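Abhydrolase domain-containing protein (Exiguobacterium antarcticum, PDB 5H3H) is an esterase of the alpha/beta hydrolase fold that probably also has perhydrolase activity and holds ethaneperoxoic acid in its pocket. Local coordinates at residues E147-K150 with Q151-S155; K158-G161 with E162-F165; Q174-F177 with H178-V182; Q221-P224 with F225-E229. All coordinates share one frame; numbering follows the deposited sequence.

Contact 1: E147-K150 with Q151-S155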
# COMPACT_ATOMS: atom_id res chain seq x y z
N GLU B 147 26.54 -7.87 -20.88
CA GLU B 147 27.38 -8.66 -21.80
C GLU B 147 28.77 -8.75 -21.24
O GLU B 147 29.32 -9.84 -21.20
CB GLU B 147 27.39 -8.08 -23.22
CG GLU B 147 28.72 -7.49 -23.78
CD GLU B 147 28.44 -6.33 -24.71
OE1 GLU B 147 29.04 -5.26 -24.47
OE2 GLU B 147 27.59 -6.48 -25.64
N ASP B 148 29.29 -7.61 -20.80
CA ASP B 148 30.61 -7.52 -20.15
C ASP B 148 30.67 -8.35 -18.84
O ASP B 148 31.66 -9.06 -18.63
CB ASP B 148 30.96 -6.06 -19.90
CG ASP B 148 31.31 -5.31 -21.19
OD1 ASP B 148 31.52 -5.99 -22.22
OD2 ASP B 148 31.37 -4.05 -21.16
N THR B 149 29.64 -8.29 -17.99
CA THR B 149 29.67 -9.16 -16.79
C THR B 149 29.70 -10.66 -17.09
O THR B 149 30.33 -11.47 -16.33
CB THR B 149 28.76 -8.71 -15.55
OG1 THR B 149 28.08 -9.81 -14.88
CG2 THR B 149 27.94 -7.54 -15.77
N LYS B 150 29.11 -11.06 -18.23
CA LYS B 150 29.14 -12.46 -18.64
C LYS B 150 30.49 -12.99 -19.20
O LYS B 150 30.66 -14.16 -19.39
CB LYS B 150 27.97 -12.81 -19.58
CG LYS B 150 26.71 -13.19 -18.86
CD LYS B 150 25.47 -12.42 -19.33
CE LYS B 150 25.03 -12.69 -20.75
NZ LYS B 150 23.53 -12.70 -20.89
N GLN B 151 31.46 -12.10 -19.35
CA GLN B 151 32.79 -12.36 -19.92
C GLN B 151 33.95 -12.05 -19.02
O GLN B 151 34.95 -12.75 -19.07
CB GLN B 151 32.93 -11.49 -21.13
CG GLN B 151 31.95 -11.90 -22.20
CD GLN B 151 32.17 -11.09 -23.43
OE1 GLN B 151 31.88 -9.88 -23.45
NE2 GLN B 151 32.75 -11.71 -24.44
N ASP B 152 33.84 -10.98 -18.20
CA ASP B 152 34.95 -10.49 -17.36
C ASP B 152 34.29 -9.53 -16.37
O ASP B 152 34.31 -8.33 -16.58
CB ASP B 152 35.95 -9.71 -18.28
CG ASP B 152 37.41 -10.02 -18.01
OD1 ASP B 152 37.84 -11.15 -18.39
OD2 ASP B 152 38.18 -9.13 -17.54
N ARG B 153 33.73 -10.07 -15.28
CA ARG B 153 33.02 -9.21 -14.29
C ARG B 153 33.99 -8.26 -13.55
O ARG B 153 33.71 -7.07 -13.42
CB ARG B 153 32.12 -10.07 -13.38
CG ARG B 153 31.26 -9.27 -12.39
CD ARG B 153 30.24 -10.19 -11.71
NE ARG B 153 30.95 -11.20 -10.94
CZ ARG B 153 31.30 -11.08 -9.67
NH1 ARG B 153 31.97 -12.05 -9.10
NH2 ARG B 153 30.99 -9.97 -8.95
N PRO B 154 35.14 -8.73 -13.08
CA PRO B 154 35.97 -7.71 -12.40
C PRO B 154 36.40 -6.54 -13.30
O PRO B 154 36.51 -5.40 -12.81
CB PRO B 154 37.18 -8.50 -11.92
CG PRO B 154 36.74 -9.89 -11.90
CD PRO B 154 35.62 -10.09 -12.88
N SER B 155 36.63 -6.81 -14.60
CA SER B 155 37.00 -5.68 -15.56
C SER B 155 35.85 -4.69 -15.79
O SER B 155 36.05 -3.46 -15.79
CB SER B 155 37.53 -6.21 -16.87
OG SER B 155 38.75 -6.91 -16.64
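Q151 folds its side chain back over the last turn of helix 139-149. Its CB sits 3.7 Å from the carbonyl oxygen D148 O and close to the carbonyl carbon of K150. With Q151 CG anti to its own carbonyl carbon (chi1 -66°), the chain starts out beside the backbone N, which sends Q151 CG back to within 3.5 Å of E147 O. The extended chain then carries CD past that same carbonyl oxygen. At the tip, Q151 OE1 lies 4.0 Å from E147 CG; it also faces E147 O, but both are acceptors and no bond joins them. The amide is turned 67° from the E147 carboxylate, and nothing polar ties the two together.

The backbone does the holding. D148 O takes two N-H groups: D152 N at 2.9 Å, nearly in line with the carbonyl, and Q151 N at 3.1 Å, well above the carbonyl plane. The chain thus turns off the end of one helix and reaches D152, the N-cap position of helix 153-164, although the D152 carboxylate makes no capping bond.

On the inner side, T149 meets the aliphatic part of R153. R153 CB packs 3.7 Å from T149 O, and R153 CD lies 3.9 Å from T149 OG1. Beyond CD the arginine bends away from T149, and its NH2 hydrogen-bonds V182 O on helix 171-182.

Contact 2: K158-G161 with E162-F165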
# COMPACT_ATOMS: atom_id res chain seq x y z
N LYS B 158 35.75 -2.51 -12.65
CA LYS B 158 36.78 -1.46 -12.66
C LYS B 158 36.31 -0.28 -13.57
O LYS B 158 36.38 0.90 -13.19
CB LYS B 158 38.11 -2.04 -13.14
CG LYS B 158 39.28 -1.06 -13.12
CD LYS B 158 40.51 -1.80 -13.69
CE LYS B 158 41.55 -0.85 -14.28
NZ LYS B 158 42.08 0.02 -13.21
N GLY B 159 35.72 -0.64 -14.69
CA GLY B 159 35.15 0.33 -15.60
C GLY B 159 34.03 1.11 -14.99
O GLY B 159 33.96 2.30 -15.15
N PHE B 160 33.14 0.43 -14.27
CA PHE B 160 32.06 1.13 -13.56
C PHE B 160 32.56 2.06 -12.41
O PHE B 160 32.10 3.21 -12.25
CB PHE B 160 31.07 0.03 -13.10
CG PHE B 160 29.78 0.58 -12.52
CD1 PHE B 160 28.86 1.25 -13.33
CD2 PHE B 160 29.46 0.38 -11.18
CE1 PHE B 160 27.67 1.73 -12.79
CE2 PHE B 160 28.26 0.87 -10.62
CZ PHE B 160 27.38 1.53 -11.43
N GLY B 161 33.55 1.59 -11.64
CA GLY B 161 34.27 2.39 -10.60
C GLY B 161 34.83 3.72 -11.13
O GLY B 161 34.77 4.75 -10.46
N GLU B 162 35.31 3.68 -12.38
CA GLU B 162 35.86 4.85 -13.07
C GLU B 162 34.84 5.95 -13.37
O GLU B 162 35.19 7.13 -13.41
CB GLU B 162 36.60 4.41 -14.37
CG GLU B 162 37.94 3.73 -14.05
CD GLU B 162 38.60 3.04 -15.23
OE1 GLU B 162 37.91 2.48 -16.10
OE2 GLU B 162 39.84 3.03 -15.27
N ILE B 163 33.58 5.55 -13.57
CA ILE B 163 32.48 6.48 -13.84
C ILE B 163 31.64 6.77 -12.55
O ILE B 163 30.70 7.52 -12.60
CB ILE B 163 31.67 5.92 -15.07
CG1 ILE B 163 31.33 7.05 -16.01
CG2 ILE B 163 30.49 5.02 -14.72
CD1 ILE B 163 30.39 6.74 -17.17
N PHE B 164 32.04 6.22 -11.41
CA PHE B 164 31.26 6.19 -10.15
C PHE B 164 31.56 7.40 -9.29
O PHE B 164 30.68 7.89 -8.59
CB PHE B 164 31.60 4.90 -9.39
CG PHE B 164 30.56 4.46 -8.39
CD1 PHE B 164 30.46 5.07 -7.18
CD2 PHE B 164 29.71 3.40 -8.67
CE1 PHE B 164 29.50 4.65 -6.26
CE2 PHE B 164 28.78 2.96 -7.75
CZ PHE B 164 28.68 3.58 -6.56
N PHE B 165 32.79 7.92 -9.36
CA PHE B 165 33.25 8.95 -8.43
C PHE B 165 33.73 10.13 -9.22
O PHE B 165 34.29 9.97 -10.29
CB PHE B 165 34.38 8.43 -7.53
CG PHE B 165 33.97 7.31 -6.62
CD1 PHE B 165 33.10 7.54 -5.57
CD2 PHE B 165 34.42 6.00 -6.85
CE1 PHE B 165 32.69 6.49 -4.72
CE2 PHE B 165 34.01 4.95 -6.02
CZ PHE B 165 33.15 5.21 -4.96
O HOH W 1 34.89 2.99 -17.53
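F160 brings the CE2 corner of its ring to the edge of the F164 ring, close to that ring's plane, with F160 CE2 3.5 Å from F164 CD2. The planes stand 80° apart with centroids 5.5 Å apart, an oblique meeting. Four residues apart, both rings lie on one side of helix 153-164; with CG opposite the main-chain N in each (chi1 -172° for F160 and -159° for F164) they run out next to each other. I163 adds a looser touch, its CG2 lying 4.3 Å from F160 CD1.

The other side of the helix is polar. E162 lies back along the turn before it: its CG is 3.3 Å from K158 O, and its OE1 rests near G159 CA. Its carboxylate comes within 4.3 Å of K158 NZ (from OE2), too far for a salt bridge. A water donates to G159 O at 2.6 Å and, weakly, to E162 OE1.

The helix frays here. E162 N still bonds K158 O, but I163 N turns to F160 O, three residues back, and F164 N bonds G161 O weakly.

F164 belongs to the ethaneperoxoic acid pocket and meets H248 edge-to-face, while F160 meets W30 in the same manner. One flank of this helix end is therefore an aromatic wall through which F164 touches the ligand, its ring offering no side-chain hydrogen bond, and the charges stay on the other flank.

Contact 3: Q174-F177 with H178-V182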
# COMPACT_ATOMS: atom_id res chain seq x y z
N GLN B 174 39.61 2.83 -3.14
CA GLN B 174 39.03 2.29 -4.36
C GLN B 174 39.03 0.78 -4.37
O GLN B 174 38.05 0.20 -4.81
CB GLN B 174 39.74 2.77 -5.61
CG GLN B 174 39.52 4.22 -5.97
CD GLN B 174 40.25 4.61 -7.27
OE1 GLN B 174 40.03 4.01 -8.34
NE2 GLN B 174 41.10 5.63 -7.19
N GLN B 175 40.10 0.13 -3.89
CA GLN B 175 40.16 -1.32 -3.90
C GLN B 175 39.12 -1.93 -2.94
O GLN B 175 38.51 -2.97 -3.23
CB GLN B 175 41.54 -1.82 -3.54
CG GLN B 175 41.76 -3.33 -3.73
CD GLN B 175 41.76 -3.80 -5.21
OE1 GLN B 175 42.22 -3.10 -6.10
NE2 GLN B 175 41.20 -4.99 -5.47
N TRP B 176 38.98 -1.31 -1.79
CA TRP B 176 37.93 -1.69 -0.87
C TRP B 176 36.57 -1.71 -1.57
O TRP B 176 35.79 -2.64 -1.40
CB TRP B 176 37.96 -0.79 0.39
CG TRP B 176 36.70 -0.86 1.20
CD1 TRP B 176 36.32 -1.89 2.07
CD2 TRP B 176 35.64 0.06 1.20
NE1 TRP B 176 35.08 -1.64 2.55
CE2 TRP B 176 34.66 -0.43 2.07
CE3 TRP B 176 35.42 1.26 0.52
CZ2 TRP B 176 33.43 0.25 2.29
CZ3 TRP B 176 34.22 1.97 0.77
CH2 TRP B 176 33.22 1.42 1.64
N PHE B 177 36.26 -0.63 -2.27
CA PHE B 177 34.96 -0.46 -2.88
C PHE B 177 34.75 -1.44 -4.01
O PHE B 177 33.68 -2.06 -4.12
CB PHE B 177 34.71 0.99 -3.29
CG PHE B 177 33.33 1.21 -3.81
CD1 PHE B 177 32.25 1.24 -2.93
CD2 PHE B 177 33.10 1.30 -5.17
CE1 PHE B 177 30.95 1.40 -3.39
CE2 PHE B 177 31.80 1.50 -5.65
CZ PHE B 177 30.72 1.53 -4.75
N HIS B 178 35.79 -1.60 -4.83
CA HIS B 178 35.81 -2.65 -5.85
C HIS B 178 35.50 -4.06 -5.29
O HIS B 178 34.61 -4.78 -5.79
CB HIS B 178 37.17 -2.63 -6.50
CG HIS B 178 37.30 -3.61 -7.62
ND1 HIS B 178 37.97 -4.79 -7.50
CD2 HIS B 178 36.79 -3.60 -8.87
CE1 HIS B 178 37.91 -5.45 -8.64
NE2 HIS B 178 37.22 -4.74 -9.49
N ASN B 179 36.20 -4.45 -4.21
CA ASN B 179 36.02 -5.76 -3.63
C ASN B 179 34.61 -5.99 -3.05
O ASN B 179 34.15 -7.15 -3.08
CB ASN B 179 37.08 -6.06 -2.59
CG ASN B 179 38.45 -6.31 -3.17
OD1 ASN B 179 38.63 -6.51 -4.38
ND2 ASN B 179 39.43 -6.32 -2.32
N LEU B 180 33.91 -4.91 -2.61
CA LEU B 180 32.51 -5.01 -2.18
C LEU B 180 31.64 -5.50 -3.34
O LEU B 180 30.71 -6.26 -3.13
CB LEU B 180 31.92 -3.66 -1.77
CG LEU B 180 32.54 -2.86 -0.65
CD1 LEU B 180 31.71 -1.58 -0.53
CD2 LEU B 180 32.58 -3.70 0.60
N SER B 181 31.95 -5.07 -4.56
CA SER B 181 31.25 -5.51 -5.70
C SER B 181 31.70 -6.86 -6.23
O SER B 181 30.86 -7.60 -6.72
CB SER B 181 31.28 -4.46 -6.83
OG SER B 181 30.41 -3.34 -6.50
N VAL B 182 32.97 -7.22 -6.09
CA VAL B 182 33.41 -8.54 -6.56
C VAL B 182 32.79 -9.68 -5.74
O VAL B 182 32.46 -10.70 -6.30
CB VAL B 182 34.92 -8.72 -6.67
CG1 VAL B 182 35.57 -7.58 -7.46
CG2 VAL B 182 35.53 -8.87 -5.33
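H178 N bonds Q174 O at 2.9 Å, nearly straight at 174°. One residue on, Q175 O accepts N179 N at 2.9 Å, and the N179 side chain crowds the same carbonyl, with N179 CG 3.3 Å from Q175 O. The Q175 chain, bent at chi2, swings its amide toward the following turn. There Q175 NE2 gives a weak bond to N179 OD1 at 3.2 Å, the two amide planes standing well apart. H178 runs alongside Q175 in the same direction, but its ND1 is buried with no polar partner. Its NE2 makes a weak hydrogen bond to P154 O on helix 153-164.

Round the helix from these polar groups, L180 sets CD1 between the W176 and F177 rings, while CD2 lies beside W176 NE1. CD1 sits over one face of the W176 six-membered ring, 4.1 Å from its centroid and 22° off the normal, a CH-pi contact offset toward the rim. The same L180 CD1 reaches F177 CD1 at 3.7 Å. Its branch point stands opposite its own carbonyl carbon (chi1 -59°), which lays L180 CG back over W176 O at 3.3 Å. Replacing L180 with an alanine would probably open a gap between the W176 face and the F177 ring and give the indole more freedom to turn.

F177 also meets F164 at the end of helix 153-164 and F165 just after it, whereas L180 packs on N35 and M36. This is side-chain packing between successive turns of an alpha helix, here in the helical region inserted after strand 114-120, the usual place for the cap of an alpha/beta hydrolase, with F177 just behind the pocket residue F164.

Contact 4: Q221-P224 with F225-E229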
# COMPACT_ATOMS: atom_id res chain seq x y z
N GLN B 221 27.51 10.38 -13.40
CA GLN B 221 27.51 9.85 -14.75
C GLN B 221 26.69 8.57 -14.81
O GLN B 221 26.40 8.06 -15.88
CB GLN B 221 28.96 9.60 -15.21
CG GLN B 221 29.86 10.81 -15.01
CD GLN B 221 31.24 10.69 -15.65
OE1 GLN B 221 31.65 9.64 -16.10
NE2 GLN B 221 31.96 11.79 -15.69
N VAL B 222 26.35 8.02 -13.66
CA VAL B 222 25.63 6.76 -13.59
C VAL B 222 24.09 6.96 -13.63
O VAL B 222 23.41 6.35 -14.47
CB VAL B 222 26.05 6.03 -12.30
CG1 VAL B 222 25.24 4.76 -12.13
CG2 VAL B 222 27.55 5.69 -12.34
N CYS B 223 23.60 7.75 -12.66
CA CYS B 223 22.28 8.29 -12.59
C CYS B 223 22.38 9.81 -12.77
O CYS B 223 22.74 10.56 -11.87
CB CYS B 223 21.63 8.00 -11.24
SG CYS B 223 21.34 6.26 -10.99
N PRO B 224 22.03 10.29 -13.95
CA PRO B 224 22.22 11.69 -14.18
C PRO B 224 21.36 12.59 -13.28
O PRO B 224 20.18 12.26 -12.87
CB PRO B 224 21.85 11.88 -15.67
CG PRO B 224 21.46 10.58 -16.20
CD PRO B 224 21.55 9.53 -15.12
N PHE B 225 21.93 13.73 -12.97
CA PHE B 225 21.25 14.67 -12.10
C PHE B 225 19.81 14.98 -12.50
O PHE B 225 18.96 15.24 -11.60
CB PHE B 225 22.04 15.95 -12.00
CG PHE B 225 21.46 16.90 -11.02
CD1 PHE B 225 21.66 16.72 -9.66
CD2 PHE B 225 20.68 17.99 -11.45
CE1 PHE B 225 21.09 17.61 -8.74
CE2 PHE B 225 20.13 18.90 -10.53
CZ PHE B 225 20.31 18.68 -9.17
N GLU B 226 19.52 14.95 -13.83
CA GLU B 226 18.15 15.11 -14.32
C GLU B 226 17.13 14.15 -13.64
O GLU B 226 15.95 14.55 -13.42
CB GLU B 226 18.07 15.00 -15.84
CG GLU B 226 18.71 16.18 -16.57
CD GLU B 226 20.15 15.95 -17.01
OE1 GLU B 226 20.89 15.14 -16.40
OE2 GLU B 226 20.54 16.61 -18.01
N PHE B 227 17.55 12.93 -13.30
CA PHE B 227 16.65 12.03 -12.51
C PHE B 227 16.17 12.72 -11.23
O PHE B 227 14.99 12.61 -10.84
CB PHE B 227 17.38 10.77 -12.06
CG PHE B 227 17.67 9.73 -13.14
CD1 PHE B 227 17.50 9.96 -14.49
CD2 PHE B 227 18.23 8.51 -12.74
CE1 PHE B 227 17.84 8.98 -15.43
CE2 PHE B 227 18.57 7.52 -13.67
CZ PHE B 227 18.37 7.76 -15.03
N ALA B 228 17.08 13.45 -10.57
CA ALA B 228 16.75 14.15 -9.32
C ALA B 228 15.71 15.24 -9.53
O ALA B 228 14.80 15.37 -8.75
CB ALA B 228 17.99 14.75 -8.66
N GLU B 229 15.87 16.02 -10.59
CA GLU B 229 14.86 17.01 -10.95
C GLU B 229 13.49 16.37 -11.15
O GLU B 229 12.47 16.89 -10.71
CB GLU B 229 15.33 17.80 -12.19
CG GLU B 229 16.44 18.79 -11.81
CD GLU B 229 17.16 19.47 -12.98
OE1 GLU B 229 17.04 19.02 -14.15
OE2 GLU B 229 17.88 20.46 -12.72
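P224 lays its CD over one face of the F227 ring, 3.8 Å from the centroid and 16° off the normal, a close CH-pi contact. The nearest ring atom is F227 CZ, 3.6 Å from P224 CD, so the methylene stands toward the rim. C223 approaches the same ring obliquely: its CB is 3.8 Å from F227 CD2, and SG makes a sulfur-aromatic contact 5.2 Å from the centroid. E226, bent at chi2, sets OE1 3.5 Å from P224 CB.

What positions the ring is the first turn of helix 225-234. F227 N bonds P224 O at 2.7 Å, with the donor 38° out of the carbonyl plane. CG of F227 is anti to its own carbonyl carbon (chi1 -73°), which turns the ring back over the incoming loop. With a serine in place of F227, P224 CD would probably lose the surface it rests on and the C223 side chain its aromatic neighbour, leaving a gap at the helix start.

Further out, D220 OD1 accepts V222 N and C223 N, and H216 NE2 bonds C223 O. D220 is the probable acid of a Ser-His-Asp triad with S96 and H248, and the C223 side chain touches S96. The loop thus leaves strand 211-217 beside the likely active site, with V222 packed on F160 and I163 of helix 153-164, and enters a helix whose A228 lies against I214 and H216 of that strand.

Overall arrangement
Along the chain the contacts come in numerical order. Contact 1 turns helix 139-149 into helix 153-164, contact 2 lies at the far end of that helix, and contact 3 is on the next helix, 171-182. Their centres are 11 to 15 Å apart, and the two later helices meet at two places: R153 with V182, near contact 1, and F164, with the following F165, against F177. Contact 4 follows strand 211-217 of the central sheet, about 25 Å from contact 1 between centres. It touches contact 2, where V222 packs against F160 and I163. Contact 2 therefore joins the probable helical cap to the loop carrying the probable catalytic acid, with the ligand close by.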